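Long-range contacts in Alr4995 protein (Nostoc sp., PDB 6LRG), which probably hydrolyses arginine to ornithine in its N-terminal domain and may convert ornithine to proline in its Rossmann-type C-terminal part: residues A70-V75 and L265-T270; H168-F173 and A217-N222. One frame throughout, in Å; residues are numbered along the deposited sequence.

Contact 1. Residues A70-V75 and L265-T270; sequences ANAGLV and LTLRVT. With ORN (L-ornithine), chain E.
Leu-267 and Val-75 carry a buried apolar contact between two short edge strands, 73-76 and 267-268, that belong to different three-stranded sheets. No hydrogen bond crosses between the two segments. The segments meet through methyl groups set against carbonyl oxygens and against each other. Leu-267 reaches across with its CG anti to the backbone N (chi1 172°). This carries both methyls over to the other segment. Leu-267 CD2 meets Ala-72 CB at 4.0 Å, and Leu-267 CD1 rests 3.7 Å from Gly-73 O. At one end Ala-70 CB sits 3.3 Å from Thr-266 O, a close approach. At the other end Val-75 CG1 lies 3.7 Å from Val-269 O, while Val-75 CG2 just reaches Val-269 CG1 at 4.5 Å. Phe-101 of helix 93-102 packs on Ala-72, Val-75 and Leu-267 and so covers the seam. Asn-71 points away from 265-270, and its amide meets the bound ornithine. Its OD1 takes a weak hydrogen bond from ornithine NE at 3.4 Å and a further bond from Arg-90, while its ND2 is bonded to Glu-118 O. Three-stranded mixed sheets grouped round a central pocket are consistent with the alpha/beta propeller of the guanidino-group-modifying enzymes, to which the dimethylarginine dimethylhydrolase family belongs.

Contact 2. Residues H168-F173 and A217-N222; sequences HLDTCF and ACNTVN. With ORN (L-ornithine), chain E.
Cys-218 fits its side chain against the backbone of Cys-172, and this is the main packing between the loop 168-173 and the turn leading into strand 221-223. With SG anti to its own carbonyl carbon (chi1 -74°), Cys-218 brings the sulfur against the Cys-172 carbonyl, 3.5 Å from Cys-172 C. Cys-218 CB also lies 3.6 Å from Phe-173 N. Phe-173 itself points away and sets its ring edge-to-face with Trp-133.

Around Asn-219 the segments touch without a conventional hydrogen bond. Asp-170 O faces Asn-219 CA at 3.5 Å in a CA-H...O contact, where Asn-219 is the centre of an inverse gamma turn. The carboxylate of Asp-170 and the amide of Asn-219 are turned 54° apart, with Asp-170 OD2 4.0 Å from Asn-219 OD1. Thr-171 lies alongside Asn-219, with its CG2 methyl near the amide nitrogen.

Hydrogen bonds act within the loop. Thr-171 OG1 donates to His-168 O at 2.8 Å, in the carbonyl plane, and Thr-171 N binds the same oxygen. The backbone bond closes the 3-10 turn and the hydroxyl bond doubles the grip.

The ligand contact is at the His-168 ring. Its ND1 accepts a hydrogen bond from ornithine NE at 3.0 Å, with NE at the ring edge, while its NE2 is bonded to Glu-118. A leucine in place of His-168 would probably leave ornithine NE without this acceptor and the Glu-118 carboxylate without this partner. Across the contact there is packing alone; bonds within the loop and to Asp-122, Gly-121 and Tyr-184 hold it in place, presenting one imidazole nitrogen to the side-chain nitrogen of the bound ornithine.

Both contacts lie in the dimethylarginine dimethylhydrolase-like region, with centres about 13 Å apart. The chain runs through 70-75, 168-173, 217-222 and 265-270 in that order, so contact 2 falls wholly between the two halves of contact 1. Strands 73-76, 221-223 and 267-268 belong to three separate small sheets. The contacts meet directly: Asn-71 ND2 lies 3.2 Å from His-168 CE1, and Thr-266 packs on Val-221. They also share neighbours. Gly-121 pairs by backbone with Ala-70 and Asp-170, and Glu-118 bonds both Asn-71 and His-168. Asn-71 and His-168, far apart in sequence, thus reach the same ornithine NE; 217-222 and 265-270 pack behind them without touching it.

Contact 1. Residues A70-V75 and L265-T270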
ATOM      1  N   ALA B  70      27.223  43.494 -11.522  1.00 29.06           N
ATOM      2  CA  ALA B  70      26.806  43.298 -10.133  1.00 26.59           C
ATOM      3  C   ALA B  70      27.747  42.324  -9.420  1.00 26.66           C
ATOM      4  O   ALA B  70      28.003  42.444  -8.216  1.00 27.73           O
ATOM      5  CB  ALA B  70      25.368  42.796 -10.071  1.00 28.90           C
ATOM      6  N   ASN B  71      28.287  41.379 -10.178  1.00 23.82           N
ATOM      7  CA  ASN B  71      29.234  40.433  -9.628  1.00 25.16           C
ATOM      8  C   ASN B  71      30.684  40.925  -9.673  1.00 27.25           C
ATOM      9  O   ASN B  71      31.585  40.175  -9.338  1.00 24.71           O
ATOM     10  CB  ASN B  71      29.137  39.088 -10.370  1.00 28.28           C
ATOM     11  CG  ASN B  71      27.718  38.536 -10.407  1.00 28.18           C
ATOM     12  OD1 ASN B  71      27.197  38.228 -11.475  1.00 27.14           O
ATOM     13  ND2 ASN B  71      27.089  38.420  -9.243  1.00 25.41           N
ATOM     14  N   ALA B  72      30.930  42.161 -10.091  1.00 25.32           N
ATOM     15  CA  ALA B  72      32.310  42.654 -10.114  1.00 23.45           C
ATOM     16  C   ALA B  72      32.902  42.652  -8.723  1.00 23.35           C
ATOM     17  O   ALA B  72      34.070  42.306  -8.512  1.00 20.23           O
ATOM     18  CB  ALA B  72      32.378  44.061 -10.697  1.00 26.57           C
ATOM     19  N   GLY B  73      32.081  43.050  -7.763  1.00 22.71           N
ATOM     20  CA  GLY B  73      32.542  43.181  -6.400  1.00 21.08           C
ATOM     21  C   GLY B  73      31.485  43.891  -5.586  1.00 25.88           C
ATOM     22  O   GLY B  73      30.382  44.156  -6.072  1.00 24.13           O
ATOM     23  N   LEU B  74      31.826  44.203  -4.342  1.00 23.83           N
ATOM     24  CA  LEU B  74      30.893  44.834  -3.434  1.00 22.90           C
ATOM     25  C   LEU B  74      31.493  46.138  -2.982  1.00 24.55           C
ATOM     26  O   LEU B  74      32.620  46.161  -2.492  1.00 24.03           O
ATOM     27  CB  LEU B  74      30.605  43.935  -2.234  1.00 22.02           C
ATOM     28  CG  LEU B  74      29.558  44.536  -1.302  1.00 26.29           C
ATOM     29  CD1 LEU B  74      28.277  44.759  -2.063  1.00 25.56           C
ATOM     30  CD2 LEU B  74      29.329  43.624  -0.132  1.00 31.20           C
ATOM     31  N   VAL B  75      30.751  47.223  -3.161  1.00 24.97           N
ATOM     32  CA  VAL B  75      31.264  48.558  -2.883  1.00 24.32           C
ATOM     33  C   VAL B  75      30.573  49.207  -1.689  1.00 27.22           C
ATOM     34  O   VAL B  75      29.344  49.233  -1.615  1.00 27.27           O
ATOM     35  CB  VAL B  75      31.084  49.477  -4.088  1.00 25.63           C
ATOM     36  CG1 VAL B  75      31.573  50.881  -3.749  1.00 25.61           C
ATOM     37  CG2 VAL B  75      31.801  48.927  -5.305  1.00 21.28           C
ATOM     38  N   LEU B 265      22.938  43.530 -14.368  1.00 35.74           N
ATOM     39  CA  LEU B 265      23.619  44.314 -15.381  1.00 34.18           C
ATOM     40  C   LEU B 265      24.184  45.630 -14.825  1.00 33.52           C
ATOM     41  O   LEU B 265      24.872  46.356 -15.536  1.00 34.29           O
ATOM     42  CB  LEU B 265      22.656  44.578 -16.536  1.00 32.45           C
ATOM     43  CG  LEU B 265      22.326  43.319 -17.335  1.00 31.47           C
ATOM     44  CD1 LEU B 265      21.096  43.518 -18.213  1.00 34.67           C
ATOM     45  CD2 LEU B 265      23.534  42.899 -18.159  1.00 29.44           C
ATOM     46  N   THR B 266      23.905  45.920 -13.553  1.00 29.27           N
ATOM     47  CA  THR B 266      24.329  47.174 -12.933  1.00 31.50           C
ATOM     48  C   THR B 266      25.047  46.969 -11.612  1.00 32.54           C
ATOM     49  O   THR B 266      24.855  45.962 -10.934  1.00 35.45           O
ATOM     50  CB  THR B 266      23.132  48.129 -12.647  1.00 36.47           C
ATOM     51  OG1 THR B 266      22.386  47.649 -11.517  1.00 40.17           O
ATOM     52  CG2 THR B 266      22.217  48.261 -13.858  1.00 29.93           C
ATOM     53  N   LEU B 267      25.860  47.948 -11.235  1.00 29.65           N
ATOM     54  CA  LEU B 267      26.509  47.943  -9.936  1.00 28.07           C
ATOM     55  C   LEU B 267      26.557  49.360  -9.410  1.00 29.28           C
ATOM     56  O   LEU B 267      27.310  50.192  -9.918  1.00 30.05           O
ATOM     57  CB  LEU B 267      27.923  47.358 -10.025  1.00 29.02           C
ATOM     58  CG  LEU B 267      28.786  47.464  -8.758  1.00 29.67           C
ATOM     59  CD1 LEU B 267      28.144  46.744  -7.592  1.00 24.12           C
ATOM     60  CD2 LEU B 267      30.161  46.895  -8.992  1.00 24.90           C
ATOM     61  N   ARG B 268      25.753  49.647  -8.396  1.00 27.88           N
ATOM     62  CA  ARG B 268      25.788  50.968  -7.789  1.00 31.78           C
ATOM     63  C   ARG B 268      27.094  51.191  -7.027  1.00 30.40           C
ATOM     64  O   ARG B 268      27.351  50.527  -6.031  1.00 32.22           O
ATOM     65  CB  ARG B 268      24.588  51.161  -6.863  1.00 33.36           C
ATOM     66  CG  ARG B 268      24.564  52.514  -6.161  1.00 37.05           C
ATOM     67  CD  ARG B 268      23.229  52.761  -5.481  1.00 39.80           C
ATOM     68  NE  ARG B 268      23.214  53.988  -4.686  1.00 42.72           N
ATOM     69  CZ  ARG B 268      22.120  54.711  -4.464  1.00 44.89           C
ATOM     70  NH1 ARG B 268      20.954  54.340  -4.992  1.00 41.29           N
ATOM     71  NH2 ARG B 268      22.191  55.804  -3.717  1.00 43.43           N
ATOM     72  N   VAL B 269      27.906  52.144  -7.483  1.00 27.49           N
ATOM     73  CA  VAL B 269      29.191  52.419  -6.846  1.00 29.90           C
ATOM     74  C   VAL B 269      29.162  53.659  -5.920  1.00 33.65           C
ATOM     75  O   VAL B 269      30.164  53.986  -5.276  1.00 34.72           O
ATOM     76  CB  VAL B 269      30.291  52.578  -7.920  1.00 27.01           C
ATOM     77  CG1 VAL B 269      30.317  51.349  -8.783  1.00 25.89           C
ATOM     78  CG2 VAL B 269      30.009  53.774  -8.794  1.00 32.31           C
ATOM     79  N   THR B 270      28.007  54.321  -5.844  1.00 34.36           N
ATOM     80  CA  THR B 270      27.737  55.396  -4.880  1.00 35.06           C
ATOM     81  C   THR B 270      26.858  54.888  -3.728  1.00 42.09           C
ATOM     82  O   THR B 270      25.630  54.884  -3.845  1.00 45.87           O
ATOM     83  CB  THR B 270      27.001  56.605  -5.551  1.00 41.24           C
ATOM     84  OG1 THR B 270      27.836  57.206  -6.549  1.00 43.03           O
ATOM     85  CG2 THR B 270      26.641  57.673  -4.526  1.00 47.45           C
TER
HETATM   86  N   ORN E 801      26.252  33.794 -16.225  1.00 40.98           N
HETATM   87  CA  ORN E 801      26.388  34.529 -15.006  1.00 39.04           C
HETATM   88  CB  ORN E 801      25.089  35.216 -14.641  1.00 35.77           C
HETATM   89  CG  ORN E 801      25.275  36.032 -13.380  1.00 33.70           C
HETATM   90  CD  ORN E 801      24.063  36.905 -13.142  1.00 34.04           C
HETATM   91  NE  ORN E 801      23.992  37.289 -11.766  1.00 29.83           N
HETATM   92  C   ORN E 801      26.812  33.567 -13.922  1.00 35.70           C
HETATM   93  O   ORN E 801      27.578  33.931 -12.991  1.00 32.35           O
HETATM   94  OXT ORN E 801      26.410  32.380 -13.976  1.00 41.22           O

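Contact 2. Residues H168-F173 and A217-N222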
ATOM      1  N   HIS B 168      21.908  33.456  -6.997  1.00 32.05           N
ATOM      2  CA  HIS B 168      22.438  34.714  -6.469  1.00 32.39           C
ATOM      3  C   HIS B 168      21.380  35.392  -5.626  1.00 31.78           C
ATOM      4  O   HIS B 168      20.199  35.350  -5.946  1.00 35.25           O
ATOM      5  CB  HIS B 168      22.892  35.664  -7.588  1.00 33.18           C
ATOM      6  CG  HIS B 168      24.282  35.407  -8.079  1.00 30.35           C
ATOM      7  ND1 HIS B 168      24.702  35.757  -9.344  1.00 30.88           N
ATOM      8  CD2 HIS B 168      25.350  34.833  -7.474  1.00 29.40           C
ATOM      9  CE1 HIS B 168      25.963  35.399  -9.502  1.00 31.82           C
ATOM     10  NE2 HIS B 168      26.382  34.838  -8.384  1.00 28.01           N
ATOM     11  N   LEU B 169      21.813  36.025  -4.550  1.00 30.53           N
ATOM     12  CA  LEU B 169      20.911  36.745  -3.666  1.00 31.21           C
ATOM     13  C   LEU B 169      20.072  37.816  -4.368  1.00 36.53           C
ATOM     14  O   LEU B 169      18.912  38.025  -4.018  1.00 39.09           O
ATOM     15  CB  LEU B 169      21.709  37.399  -2.551  1.00 29.27           C
ATOM     16  CG  LEU B 169      20.865  37.970  -1.422  1.00 33.87           C
ATOM     17  CD1 LEU B 169      20.045  36.843  -0.830  1.00 28.64           C
ATOM     18  CD2 LEU B 169      21.752  38.638  -0.366  1.00 29.50           C
ATOM     19  N   ASP B 170      20.650  38.503  -5.350  1.00 37.24           N
ATOM     20  CA  ASP B 170      19.960  39.637  -5.961  1.00 37.43           C
ATOM     21  C   ASP B 170      18.886  39.191  -6.950  1.00 36.85           C
ATOM     22  O   ASP B 170      18.175  40.016  -7.519  1.00 41.56           O
ATOM     23  CB  ASP B 170      20.966  40.579  -6.639  1.00 35.90           C
ATOM     24  CG  ASP B 170      21.489  40.050  -7.971  1.00 41.66           C
ATOM     25  OD1 ASP B 170      21.443  38.819  -8.221  1.00 41.00           O
ATOM     26  OD2 ASP B 170      21.981  40.880  -8.771  1.00 42.74           O
ATOM     27  N   THR B 171      18.775  37.886  -7.150  1.00 36.18           N
ATOM     28  CA  THR B 171      17.730  37.331  -8.001  1.00 39.23           C
ATOM     29  C   THR B 171      16.471  36.945  -7.207  1.00 37.16           C
ATOM     30  O   THR B 171      15.530  36.408  -7.777  1.00 36.88           O
ATOM     31  CB  THR B 171      18.218  36.083  -8.758  1.00 33.95           C
ATOM     32  OG1 THR B 171      18.223  34.965  -7.867  1.00 40.58           O
ATOM     33  CG2 THR B 171      19.611  36.281  -9.292  1.00 38.72           C
ATOM     34  N   CYS B 172      16.449  37.219  -5.906  1.00 33.56           N
ATOM     35  CA  CYS B 172      15.320  36.797  -5.077  1.00 37.97           C
ATOM     36  C   CYS B 172      15.171  37.679  -3.859  1.00 38.17           C
ATOM     37  O   CYS B 172      14.276  37.488  -3.037  1.00 42.74           O
ATOM     38  CB  CYS B 172      15.474  35.325  -4.646  1.00 41.96           C
ATOM     39  SG  CYS B 172      17.031  34.876  -3.746  1.00 39.86           S
ATOM     40  N   PHE B 173      16.053  38.655  -3.752  1.00 36.74           N
ATOM     41  CA  PHE B 173      16.103  39.513  -2.583  1.00 41.36           C
ATOM     42  C   PHE B 173      16.434  40.944  -3.043  1.00 40.91           C
ATOM     43  O   PHE B 173      17.349  41.128  -3.848  1.00 40.46           O
ATOM     44  CB  PHE B 173      17.143  38.960  -1.598  1.00 32.17           C
ATOM     45  CG  PHE B 173      17.135  39.619  -0.248  1.00 32.15           C
ATOM     46  CD1 PHE B 173      16.200  39.254   0.713  1.00 33.77           C
ATOM     47  CD2 PHE B 173      18.077  40.578   0.071  1.00 28.70           C
ATOM     48  CE1 PHE B 173      16.199  39.848   1.964  1.00 34.06           C
ATOM     49  CE2 PHE B 173      18.089  41.176   1.317  1.00 33.43           C
ATOM     50  CZ  PHE B 173      17.148  40.814   2.271  1.00 33.95           C
ATOM     51  N   ALA B 217      11.784  39.497 -10.926  1.00 48.10           N
ATOM     52  CA  ALA B 217      11.214  40.716 -10.361  1.00 50.51           C
ATOM     53  C   ALA B 217      12.089  41.323  -9.261  1.00 53.04           C
ATOM     54  O   ALA B 217      12.074  42.532  -9.036  1.00 51.83           O
ATOM     55  CB  ALA B 217       9.819  40.436  -9.817  1.00 52.09           C
ATOM     56  N   CYS B 218      12.848  40.480  -8.571  1.00 49.53           N
ATOM     57  CA  CYS B 218      13.666  40.948  -7.464  1.00 43.84           C
ATOM     58  C   CYS B 218      14.939  41.589  -7.975  1.00 46.84           C
ATOM     59  O   CYS B 218      15.653  42.290  -7.249  1.00 50.58           O
ATOM     60  CB  CYS B 218      13.989  39.799  -6.530  1.00 45.86           C
ATOM     61  SG  CYS B 218      12.564  39.320  -5.540  1.00 47.59           S
ATOM     62  N   ASN B 219      15.193  41.336  -9.249  1.00 45.23           N
ATOM     63  CA  ASN B 219      16.379  41.776  -9.955  1.00 41.98           C
ATOM     64  C   ASN B 219      16.115  43.160 -10.580  1.00 43.21           C
ATOM     65  O   ASN B 219      16.243  43.409 -11.775  1.00 40.05           O
ATOM     66  CB  ASN B 219      16.790  40.601 -10.875  1.00 42.79           C
ATOM     67  CG  ASN B 219      18.241  40.615 -11.265  1.00 44.52           C
ATOM     68  OD1 ASN B 219      18.841  41.596 -11.145  1.00 49.33           O
ATOM     69  ND2 ASN B 219      18.837  39.447 -11.436  1.00 49.91           N
ATOM     70  N   THR B 220      15.797  44.050  -9.637  1.00 41.60           N
ATOM     71  CA  THR B 220      15.284  45.396  -9.816  1.00 45.50           C
ATOM     72  C   THR B 220      16.286  46.446  -9.370  1.00 42.83           C
ATOM     73  O   THR B 220      16.848  46.354  -8.273  1.00 40.73           O
ATOM     74  CB  THR B 220      13.974  45.585  -8.999  1.00 41.36           C
ATOM     75  OG1 THR B 220      12.847  45.172  -9.779  1.00 45.99           O
ATOM     76  CG2 THR B 220      13.781  47.026  -8.562  1.00 42.09           C
ATOM     77  N   VAL B 221      16.509  47.432 -10.234  1.00 43.33           N
ATOM     78  CA  VAL B 221      17.300  48.597  -9.889  1.00 40.86           C
ATOM     79  C   VAL B 221      16.377  49.609  -9.246  1.00 42.83           C
ATOM     80  O   VAL B 221      15.315  49.915  -9.780  1.00 49.78           O
ATOM     81  CB  VAL B 221      17.976  49.187 -11.124  1.00 40.92           C
ATOM     82  CG1 VAL B 221      18.763  50.428 -10.763  1.00 39.57           C
ATOM     83  CG2 VAL B 221      18.872  48.147 -11.756  1.00 39.81           C
ATOM     84  N   ASN B 222      16.766  50.117  -8.092  1.00 38.56           N
ATOM     85  CA  ASN B 222      15.934  51.076  -7.407  1.00 45.84           C
ATOM     86  C   ASN B 222      16.653  52.390  -7.247  1.00 49.68           C
ATOM     87  O   ASN B 222      17.611  52.495  -6.482  1.00 52.42           O
ATOM     88  CB  ASN B 222      15.504  50.539  -6.045  1.00 50.75           C
ATOM     89  CG  ASN B 222      14.880  51.603  -5.180  1.00 50.57           C
ATOM     90  OD1 ASN B 222      13.834  52.148  -5.523  1.00 53.95           O
ATOM     91  ND2 ASN B 222      15.519  51.909  -4.048  1.00 50.25           N
TER
HETATM   92  N   ORN E 801      26.252  33.794 -16.225  1.00 40.98           N
HETATM   93  CA  ORN E 801      26.388  34.529 -15.006  1.00 39.04           C
HETATM   94  CB  ORN E 801      25.089  35.216 -14.641  1.00 35.77           C
HETATM   95  CG  ORN E 801      25.275  36.032 -13.380  1.00 33.70           C
HETATM   96  CD  ORN E 801      24.063  36.905 -13.142  1.00 34.04           C
HETATM   97  NE  ORN E 801      23.992  37.289 -11.766  1.00 29.83           N
HETATM   98  C   ORN E 801      26.812  33.567 -13.922  1.00 35.70           C
HETATM   99  O   ORN E 801      27.578  33.931 -12.991  1.00 32.35           O
HETATM  100  OXT ORN E 801      26.410  32.380 -13.976  1.00 41.22           O